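Long-range contacts in Pyrimidine/purine nucleoside phosphorylase (Acinetobacter sp. ADP1, PDB 3HQX), which probably catalyses the reversible phosphorolysis of diverse purine and pyrimidine nucleosides to the free base and alpha-D-ribose 1-phosphate: residues G66-K71 with E101-V106; G42-T47 with I97-V102; V20-L25 with Q49-E54. All coordinates share one frame; numbering follows the deposited sequence.

How the interactions relate
All three contacts join the two antiparallel sheets of one cupin fold, but at different depths. Interactions 1 and 2 are partly buried, lie about 5 Å apart between centres and share Glu101 and Val102; a probable hydrogen bond between Thr99 OG1 and Glu67 O also ties them together. Interaction 3 is a surface contact, about 9 Å from the centre of interaction 2 and linked to it by probable backbone hydrogen bonds between Ile97 and Leu51 and between Leu45 and Leu25. The chemistry changes with place: a leucine and a bridging water in interaction 1, direct threonine bonds with aliphatic packing in interaction 2, and aromatic packing in interaction 3.

Interaction 1: G66-K71 with E101-V106; sequences GECRVK and EVLDYV
The contact of Gly66, Glu67 and Cys68 with Val102 and Leu103 is a small apolar contact with a water bridge beside it, set between the two facing sheets of the cupin beta-barrel. Strand 67-72 belongs to the smaller sheet and strand 103-109 to the larger, and here their beginnings approach each other. Leu103 does most of the work. With CG anti to the backbone N (chi1 -173°), its branched end reaches across to the other sheet, where CD1 lies 3.6 Å from Glu67 N and 3.9 Å from Gly66 C. A leucine suits this place because its fork serves two neighbours at once: one methyl fits against the backbone at Gly66 and Glu67, while the other meets the side chain of Cys68, whose small, weakly polar thiol is at home in a buried apolar setting. Gly66 is equally apt. Its phi of 105° is paired with an extended psi, a conformation in which a beta carbon would press on the preceding carbonyl oxygen. The backbone polar groups at this edge are joined through a water, which accepts from Glu67 N at 2.9 Å and donates to Val102 O at 2.9 Å. On the more exposed side of the strand, Glu67 OE2 forms a salt bridge with Arg69 NH1 at 3.0 Å, approached on the anti side of the carboxylate and somewhat out of its plane. Glu67 OE1 pairs with Arg82, so the carboxylate is probably well stabilised as an anion. Further along, Asp104 makes a salt bridge to Lys17 of the second subunit, placing this edge at the dimer interface. Deeper in, Leu103 CD2 packs 3.9 Å from Cys68 CB and 4.1 Å from Cys68 SG.

Interaction 2: G42-T47 with I97-V102; sequences GVILPT and IETDEV
Thr47 turns OG1 to a position between its own N and carbonyl carbon (chi1 55°), facing Thr99, whose chi1 of -175° sends its hydroxyl away and swings its methyl toward Ile44. The turn of Thr47 puts OG1 3.0 Å from Thr99 N, which donates to it; a backbone bond, Thr47 N to Thr99 O at 2.9 Å and 171°, runs beside it. Thr47 suits its place through a short hydroxyl able to accept from a backbone N-H. Thr99 has a double role: its OG1 bonds to Glu67 O, while its CG2 packs 3.6 Å from Ile44 CG2. Pro46, which has no N-H to satisfy, lies along the loop, with CA 3.4 Å from Thr99 O in a CA-H...O contact and CG against the backbone at Asp100 and Glu101. Inward, the beta-branched Ile44 and Ile97 meet tip to tip, CD1 of the first 3.8 Å from CG2 of the second. Val102 packs between Val43 and Leu45, and touches Val20 of the second subunit. The contact thus joins the end of strand 38-44 in the larger sheet to the end of strand 94-98 in the smaller, with Leu51 and Leu103 from neighbouring strands packing on the isoleucines.

Interaction 3: V20-L25 with Q49-E54; sequences VYFGGL and QPLTFE
Phe22 reaches from a beta turn onto Leu51, Thr52 and Phe53, joining a hairpin of the larger sheet of the cupin beta-barrel to edge strand 51-54 of the smaller. The turn is type I': Phe22 and Gly23 take the positive phi values at its centre, and Gly24, also at positive phi, closes it through its N-H, bonded to Tyr21 O. From the turn, CB of Phe22 heads toward strand 51-54 and begins the packing 4.1 Å from Leu51 CD2. CG and CD1 lie over the same methyl, whereas CD2 meets Leu51 CD1 at 3.8 Å. The leucine therefore straddles one ring face, and its CB sits over the ring centre in a CH-pi contact, 3.9 Å from the centroid. A broad flat ring suits the place because its rim has work too: CE1 lies 3.7 Å from Thr52 O, near the ring plane. Beside it, the edge of Phe22 is directed at the face of Phe53 in an offset edge-to-face pair, planes at 78°. Phe53 in turn meets the ring of Phe95 in the adjoining strand. At the far end, Phe22 CE2 stands 3.4 Å from Phe53 CZ, and at the tip Phe22 CZ lies 3.4 Å from Thr52 O.

Interaction 1: G66-K71 with E101-V106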
loop_
_atom_site.group_PDB
_atom_site.type_symbol
_atom_site.label_atom_id
_atom_site.label_comp_id
_atom_site.label_asym_id
_atom_site.label_seq_id
_atom_site.Cartn_x
_atom_site.Cartn_y
_atom_site.Cartn_z
ATOM N N GLY A 66 8.532 11.981 1.231
ATOM C CA GLY A 66 7.551 13.048 1.344
ATOM C C GLY A 66 7.795 13.968 2.501
ATOM O O GLY A 66 8.893 14.023 3.106
ATOM N N GLU A 67 6.753 14.719 2.770
ATOM C CA GLU A 67 6.766 15.842 3.709
ATOM C C GLU A 67 5.416 15.852 4.381
ATOM O O GLU A 67 4.383 15.738 3.688
ATOM C CB GLU A 67 6.930 17.166 2.955
ATOM C CG GLU A 67 6.771 18.422 3.828
ATOM C CD GLU A 67 7.051 19.653 3.076
ATOM O OE1 GLU A 67 8.089 19.731 2.400
ATOM O OE2 GLU A 67 6.192 20.562 3.121
ATOM N N CYS A 68 5.397 15.994 5.707
ATOM C CA CYS A 68 4.097 16.099 6.418
ATOM C C CYS A 68 4.183 17.111 7.532
ATOM O O CYS A 68 5.250 17.473 7.980
ATOM C CB CYS A 68 3.621 14.733 6.986
ATOM S SG CYS A 68 4.742 13.988 8.143
ATOM N N ARG A 69 3.023 17.531 7.996
ATOM C CA ARG A 69 2.888 18.333 9.207
ATOM C C ARG A 69 2.028 17.581 10.201
ATOM O O ARG A 69 0.980 17.056 9.835
ATOM C CB ARG A 69 2.325 19.714 8.860
ATOM C CG ARG A 69 3.399 20.568 8.248
ATOM C CD ARG A 69 2.932 21.891 7.732
ATOM N NE ARG A 69 4.011 22.723 7.207
ATOM C CZ ARG A 69 4.529 22.640 5.980
ATOM N NH1 ARG A 69 4.160 21.653 5.106
ATOM N NH2 ARG A 69 5.490 23.509 5.649
ATOM N N VAL A 70 2.496 17.513 11.436
ATOM C CA VAL A 70 1.850 16.684 12.460
ATOM C C VAL A 70 1.687 17.449 13.749
ATOM O O VAL A 70 2.606 18.124 14.184
ATOM C CB VAL A 70 2.695 15.415 12.774
ATOM C CG1 VAL A 70 1.941 14.519 13.698
ATOM C CG2 VAL A 70 2.996 14.657 11.495
ATOM N N LYS A 71 0.524 17.284 14.380
ATOM C CA LYS A 71 0.325 17.733 15.752
ATOM C C LYS A 71 0.255 16.501 16.594
ATOM O O LYS A 71 -0.682 15.651 16.422
ATOM C CB LYS A 71 -0.989 18.467 15.916
ATOM C CG LYS A 71 -0.978 19.812 15.313
ATOM C CD LYS A 71 -2.201 20.572 15.743
ATOM C CE LYS A 71 -2.121 22.019 15.298
ATOM N NZ LYS A 71 -2.058 22.203 13.811
ATOM N N GLU A 101 1.366 15.734 -0.631
ATOM C CA GLU A 101 1.926 14.805 -1.606
ATOM C C GLU A 101 1.839 13.395 -1.038
ATOM O O GLU A 101 1.474 13.196 0.122
ATOM C CB GLU A 101 3.401 15.114 -1.927
ATOM C CG GLU A 101 3.695 16.544 -2.520
ATOM C CD GLU A 101 3.249 16.704 -3.918
ATOM O OE1 GLU A 101 3.186 15.698 -4.658
ATOM O OE2 GLU A 101 3.030 17.876 -4.309
ATOM N N VAL A 102 2.077 12.414 -1.876
ATOM C CA VAL A 102 2.213 11.042 -1.363
ATOM C C VAL A 102 3.241 11.010 -0.235
ATOM O O VAL A 102 4.341 11.555 -0.377
ATOM C CB VAL A 102 2.569 10.036 -2.462
ATOM C CG1 VAL A 102 2.885 8.646 -1.883
ATOM C CG2 VAL A 102 1.391 9.964 -3.480
ATOM N N LEU A 103 2.851 10.381 0.860
ATOM C CA LEU A 103 3.703 10.228 2.028
ATOM C C LEU A 103 3.899 8.753 2.321
ATOM O O LEU A 103 2.919 8.036 2.610
ATOM C CB LEU A 103 3.058 10.887 3.267
ATOM C CG LEU A 103 3.908 10.953 4.521
ATOM C CD1 LEU A 103 4.996 12.063 4.384
ATOM C CD2 LEU A 103 3.068 11.043 5.798
ATOM N N ASP A 104 5.143 8.276 2.228
ATOM C CA ASP A 104 5.434 6.889 2.611
ATOM C C ASP A 104 5.996 6.906 4.002
ATOM O O ASP A 104 6.834 7.736 4.335
ATOM C CB ASP A 104 6.499 6.271 1.685
ATOM C CG ASP A 104 5.982 6.078 0.254
ATOM O OD1 ASP A 104 5.522 4.964 -0.059
ATOM O OD2 ASP A 104 6.088 7.032 -0.558
ATOM N N TYR A 105 5.558 5.958 4.813
ATOM C CA TYR A 105 6.022 5.865 6.194
ATOM C C TYR A 105 6.192 4.414 6.657
ATOM O O TYR A 105 5.646 3.460 6.065
ATOM C CB TYR A 105 5.079 6.627 7.147
ATOM C CG TYR A 105 3.742 5.952 7.291
ATOM C CD1 TYR A 105 3.550 4.955 8.234
ATOM C CD2 TYR A 105 2.681 6.282 6.469
ATOM C CE1 TYR A 105 2.358 4.271 8.340
ATOM C CE2 TYR A 105 1.459 5.610 6.580
ATOM C CZ TYR A 105 1.320 4.611 7.497
ATOM O OH TYR A 105 0.093 3.994 7.557
ATOM N N VAL A 106 7.001 4.274 7.721
ATOM C CA VAL A 106 7.026 3.031 8.518
ATOM C C VAL A 106 6.623 3.415 9.949
ATOM O O VAL A 106 7.163 4.372 10.545
ATOM C CB VAL A 106 8.412 2.426 8.514
ATOM C CG1 VAL A 106 8.448 1.211 9.458
ATOM C CG2 VAL A 106 8.786 1.939 7.089
HETATM O O HOH W 1 4.412 13.944 1.253
#

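Interaction 2: G42-T47 with I97-V102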
loop_
_atom_site.group_PDB
_atom_site.type_symbol
_atom_site.label_atom_id
_atom_site.label_comp_id
_atom_site.label_asym_id
_atom_site.label_seq_id
_atom_site.Cartn_x
_atom_site.Cartn_y
_atom_site.Cartn_z
ATOM N N GLY A 42 3.286 1.949 5.162
ATOM C CA GLY A 42 2.061 2.621 4.709
ATOM C C GLY A 42 2.279 3.836 3.827
ATOM O O GLY A 42 3.411 4.299 3.664
ATOM N N VAL A 43 1.151 4.295 3.271
ATOM C CA VAL A 43 1.081 5.450 2.412
ATOM C C VAL A 43 -0.082 6.304 2.921
ATOM O O VAL A 43 -1.162 5.784 3.252
ATOM C CB VAL A 43 0.863 5.043 0.944
ATOM C CG1 VAL A 43 0.553 6.289 0.071
ATOM C CG2 VAL A 43 2.091 4.237 0.423
ATOM N N ILE A 44 0.170 7.587 2.996
ATOM C CA ILE A 44 -0.895 8.591 3.200
ATOM C C ILE A 44 -0.910 9.417 1.925
ATOM O O ILE A 44 0.130 9.936 1.479
ATOM C CB ILE A 44 -0.648 9.497 4.405
ATOM C CG1 ILE A 44 -0.729 8.671 5.684
ATOM C CG2 ILE A 44 -1.753 10.621 4.461
ATOM C CD1 ILE A 44 -0.405 9.412 6.935
ATOM N N LEU A 45 -2.106 9.563 1.352
ATOM C CA LEU A 45 -2.306 10.356 0.164
ATOM C C LEU A 45 -2.684 11.788 0.539
ATOM O O LEU A 45 -3.060 12.028 1.653
ATOM C CB LEU A 45 -3.406 9.714 -0.648
ATOM C CG LEU A 45 -3.170 8.325 -1.208
ATOM C CD1 LEU A 45 -4.420 7.871 -1.933
ATOM C CD2 LEU A 45 -1.999 8.357 -2.147
ATOM N N PRO A 46 -2.556 12.720 -0.394
ATOM C CA PRO A 46 -2.788 14.133 -0.079
ATOM C C PRO A 46 -4.126 14.366 0.610
ATOM O O PRO A 46 -5.165 13.821 0.206
ATOM C CB PRO A 46 -2.675 14.811 -1.447
ATOM C CG PRO A 46 -1.768 13.969 -2.171
ATOM C CD PRO A 46 -2.064 12.557 -1.755
ATOM N N THR A 47 -4.084 15.138 1.691
ATOM C CA THR A 47 -5.211 15.284 2.611
ATOM C C THR A 47 -5.764 16.710 2.438
ATOM O O THR A 47 -5.028 17.595 2.000
ATOM C CB THR A 47 -4.753 15.150 4.100
ATOM O OG1 THR A 47 -3.698 16.083 4.365
ATOM C CG2 THR A 47 -4.269 13.775 4.466
ATOM N N ILE A 97 -2.236 14.287 11.274
ATOM C CA ILE A 97 -1.250 14.376 10.237
ATOM C C ILE A 97 -1.877 14.898 8.945
ATOM O O ILE A 97 -3.021 14.538 8.581
ATOM C CB ILE A 97 -0.541 13.014 10.042
ATOM C CG1 ILE A 97 0.617 13.108 9.024
ATOM C CG2 ILE A 97 -1.545 11.926 9.612
ATOM C CD1 ILE A 97 1.662 11.940 9.157
ATOM N N GLU A 98 -1.143 15.773 8.275
ATOM C CA GLU A 98 -1.554 16.296 6.960
ATOM C C GLU A 98 -0.378 16.202 5.984
ATOM O O GLU A 98 0.786 16.300 6.378
ATOM C CB GLU A 98 -2.148 17.724 7.059
ATOM C CG GLU A 98 -1.515 18.569 8.072
ATOM C CD GLU A 98 -2.203 19.917 8.272
ATOM O OE1 GLU A 98 -3.382 19.968 8.644
ATOM O OE2 GLU A 98 -1.544 20.920 8.059
ATOM N N THR A 99 -0.705 16.033 4.709
ATOM C CA THR A 99 0.293 16.032 3.682
ATOM C C THR A 99 -0.283 16.523 2.369
ATOM O O THR A 99 -1.491 16.375 2.148
ATOM C CB THR A 99 0.897 14.597 3.493
ATOM O OG1 THR A 99 1.965 14.688 2.553
ATOM C CG2 THR A 99 -0.182 13.564 3.042
ATOM N N ASP A 100 0.549 17.137 1.537
ATOM C CA ASP A 100 0.109 17.649 0.194
ATOM C C ASP A 100 0.571 16.751 -0.968
ATOM O O ASP A 100 0.265 17.004 -2.148
ATOM C CB ASP A 100 0.654 19.072 -0.034
ATOM C CG ASP A 100 0.115 20.080 0.970
ATOM O OD1 ASP A 100 -1.021 19.902 1.465
ATOM O OD2 ASP A 100 0.837 21.077 1.238
ATOM N N GLU A 101 1.366 15.734 -0.631
ATOM C CA GLU A 101 1.926 14.805 -1.606
ATOM C C GLU A 101 1.839 13.395 -1.038
ATOM O O GLU A 101 1.474 13.196 0.122
ATOM C CB GLU A 101 3.401 15.114 -1.927
ATOM C CG GLU A 101 3.695 16.544 -2.520
ATOM C CD GLU A 101 3.249 16.704 -3.918
ATOM O OE1 GLU A 101 3.186 15.698 -4.658
ATOM O OE2 GLU A 101 3.030 17.876 -4.309
ATOM N N VAL A 102 2.077 12.414 -1.876
ATOM C CA VAL A 102 2.213 11.042 -1.363
ATOM C C VAL A 102 3.241 11.010 -0.235
ATOM O O VAL A 102 4.341 11.555 -0.377
ATOM C CB VAL A 102 2.569 10.036 -2.462
ATOM C CG1 VAL A 102 2.885 8.646 -1.883
ATOM C CG2 VAL A 102 1.391 9.964 -3.480
#

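Interaction 3: V20-L25 with Q49-E54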
loop_
_atom_site.group_PDB
_atom_site.type_symbol
_atom_site.label_atom_id
_atom_site.label_comp_id
_atom_site.label_asym_id
_atom_site.label_seq_id
_atom_site.Cartn_x
_atom_site.Cartn_y
_atom_site.Cartn_z
ATOM N N VAL A 20 -7.090 -0.033 5.182
ATOM C CA VAL A 20 -7.404 1.219 4.521
ATOM C C VAL A 20 -8.343 2.070 5.378
ATOM O O VAL A 20 -9.376 1.556 5.863
ATOM C CB VAL A 20 -8.046 0.968 3.142
ATOM C CG1 VAL A 20 -8.460 2.303 2.452
ATOM C CG2 VAL A 20 -7.044 0.176 2.249
ATOM N N TYR A 21 -7.963 3.334 5.554
ATOM C CA TYR A 21 -8.767 4.267 6.359
ATOM C C TYR A 21 -8.952 5.572 5.648
ATOM O O TYR A 21 -8.375 5.836 4.581
ATOM C CB TYR A 21 -8.125 4.510 7.760
ATOM C CG TYR A 21 -7.854 3.194 8.470
ATOM C CD1 TYR A 21 -8.896 2.458 8.992
ATOM C CD2 TYR A 21 -6.561 2.701 8.641
ATOM C CE1 TYR A 21 -8.691 1.251 9.615
ATOM C CE2 TYR A 21 -6.372 1.472 9.216
ATOM C CZ TYR A 21 -7.445 0.757 9.716
ATOM O OH TYR A 21 -7.228 -0.452 10.323
ATOM N N PHE A 22 -9.855 6.363 6.253
ATOM C CA PHE A 22 -10.160 7.745 5.811
ATOM C C PHE A 22 -10.602 7.779 4.359
ATOM O O PHE A 22 -10.205 8.680 3.573
ATOM C CB PHE A 22 -8.997 8.682 6.026
ATOM C CG PHE A 22 -8.379 8.600 7.402
ATOM C CD1 PHE A 22 -8.988 9.208 8.504
ATOM C CD2 PHE A 22 -7.173 7.945 7.576
ATOM C CE1 PHE A 22 -8.383 9.117 9.769
ATOM C CE2 PHE A 22 -6.603 7.850 8.826
ATOM C CZ PHE A 22 -7.209 8.440 9.903
ATOM N N GLY A 23 -11.393 6.778 4.001
ATOM C CA GLY A 23 -12.017 6.725 2.676
ATOM C C GLY A 23 -10.984 6.564 1.576
ATOM O O GLY A 23 -11.194 7.073 0.469
ATOM N N GLY A 24 -9.858 5.908 1.913
ATOM C CA GLY A 24 -8.775 5.591 1.007
ATOM C C GLY A 24 -7.580 6.530 1.060
ATOM O O GLY A 24 -6.711 6.514 0.169
ATOM N N LEU A 25 -7.519 7.386 2.073
ATOM C CA LEU A 25 -6.336 8.253 2.198
ATOM C C LEU A 25 -5.172 7.654 2.976
ATOM O O LEU A 25 -4.062 8.174 2.862
ATOM C CB LEU A 25 -6.686 9.588 2.854
ATOM C CG LEU A 25 -7.612 10.444 2.027
ATOM C CD1 LEU A 25 -8.033 11.630 2.870
ATOM C CD2 LEU A 25 -6.940 10.877 0.712
ATOM N N GLN A 49 -7.940 17.833 5.144
ATOM C CA GLN A 49 -7.980 18.135 6.569
ATOM C C GLN A 49 -7.118 17.071 7.240
ATOM O O GLN A 49 -6.885 15.981 6.634
ATOM C CB GLN A 49 -9.392 18.070 7.149
ATOM C CG GLN A 49 -10.437 18.981 6.468
ATOM C CD GLN A 49 -10.085 20.470 6.556
ATOM O OE1 GLN A 49 -9.625 20.957 7.606
ATOM N NE2 GLN A 49 -10.295 21.198 5.441
ATOM N N PRO A 50 -6.623 17.372 8.456
ATOM C CA PRO A 50 -5.790 16.411 9.176
ATOM C C PRO A 50 -6.464 15.092 9.471
ATOM O O PRO A 50 -7.706 15.048 9.757
ATOM C CB PRO A 50 -5.425 17.123 10.475
ATOM C CG PRO A 50 -5.635 18.577 10.195
ATOM C CD PRO A 50 -6.802 18.614 9.232
ATOM N N LEU A 51 -5.652 14.030 9.377
ATOM C CA LEU A 51 -6.080 12.699 9.708
ATOM C C LEU A 51 -5.656 12.333 11.137
ATOM O O LEU A 51 -4.477 12.466 11.487
ATOM C CB LEU A 51 -5.507 11.705 8.706
ATOM C CG LEU A 51 -5.735 12.072 7.244
ATOM C CD1 LEU A 51 -5.086 10.901 6.459
ATOM C CD2 LEU A 51 -7.266 12.285 6.923
ATOM N N THR A 52 -6.590 11.834 11.953
ATOM C CA THR A 52 -6.286 11.496 13.364
ATOM C C THR A 52 -6.016 10.014 13.515
ATOM O O THR A 52 -6.863 9.195 13.152
ATOM C CB THR A 52 -7.401 11.943 14.403
ATOM O OG1 THR A 52 -7.640 13.363 14.325
ATOM C CG2 THR A 52 -6.965 11.665 15.814
ATOM N N PHE A 53 -4.862 9.670 14.110
ATOM C CA PHE A 53 -4.579 8.323 14.551
ATOM C C PHE A 53 -4.401 8.287 16.032
ATOM O O PHE A 53 -3.855 9.251 16.613
ATOM C CB PHE A 53 -3.280 7.846 13.934
ATOM C CG PHE A 53 -3.324 7.729 12.450
ATOM C CD1 PHE A 53 -3.744 6.564 11.880
ATOM C CD2 PHE A 53 -2.996 8.803 11.639
ATOM C CE1 PHE A 53 -3.776 6.452 10.503
ATOM C CE2 PHE A 53 -3.024 8.695 10.307
ATOM C CZ PHE A 53 -3.392 7.525 9.729
ATOM N N GLU A 54 -4.884 7.194 16.646
ATOM C CA GLU A 54 -4.846 7.013 18.103
ATOM C C GLU A 54 -3.972 5.828 18.493
ATOM O O GLU A 54 -3.988 4.752 17.829
ATOM C CB GLU A 54 -6.284 6.900 18.682
ATOM C CG GLU A 54 -7.111 8.134 18.335
ATOM C CD GLU A 54 -8.495 8.155 18.958
ATOM O OE1 GLU A 54 -8.737 7.310 19.828
ATOM O OE2 GLU A 54 -9.333 9.018 18.548
#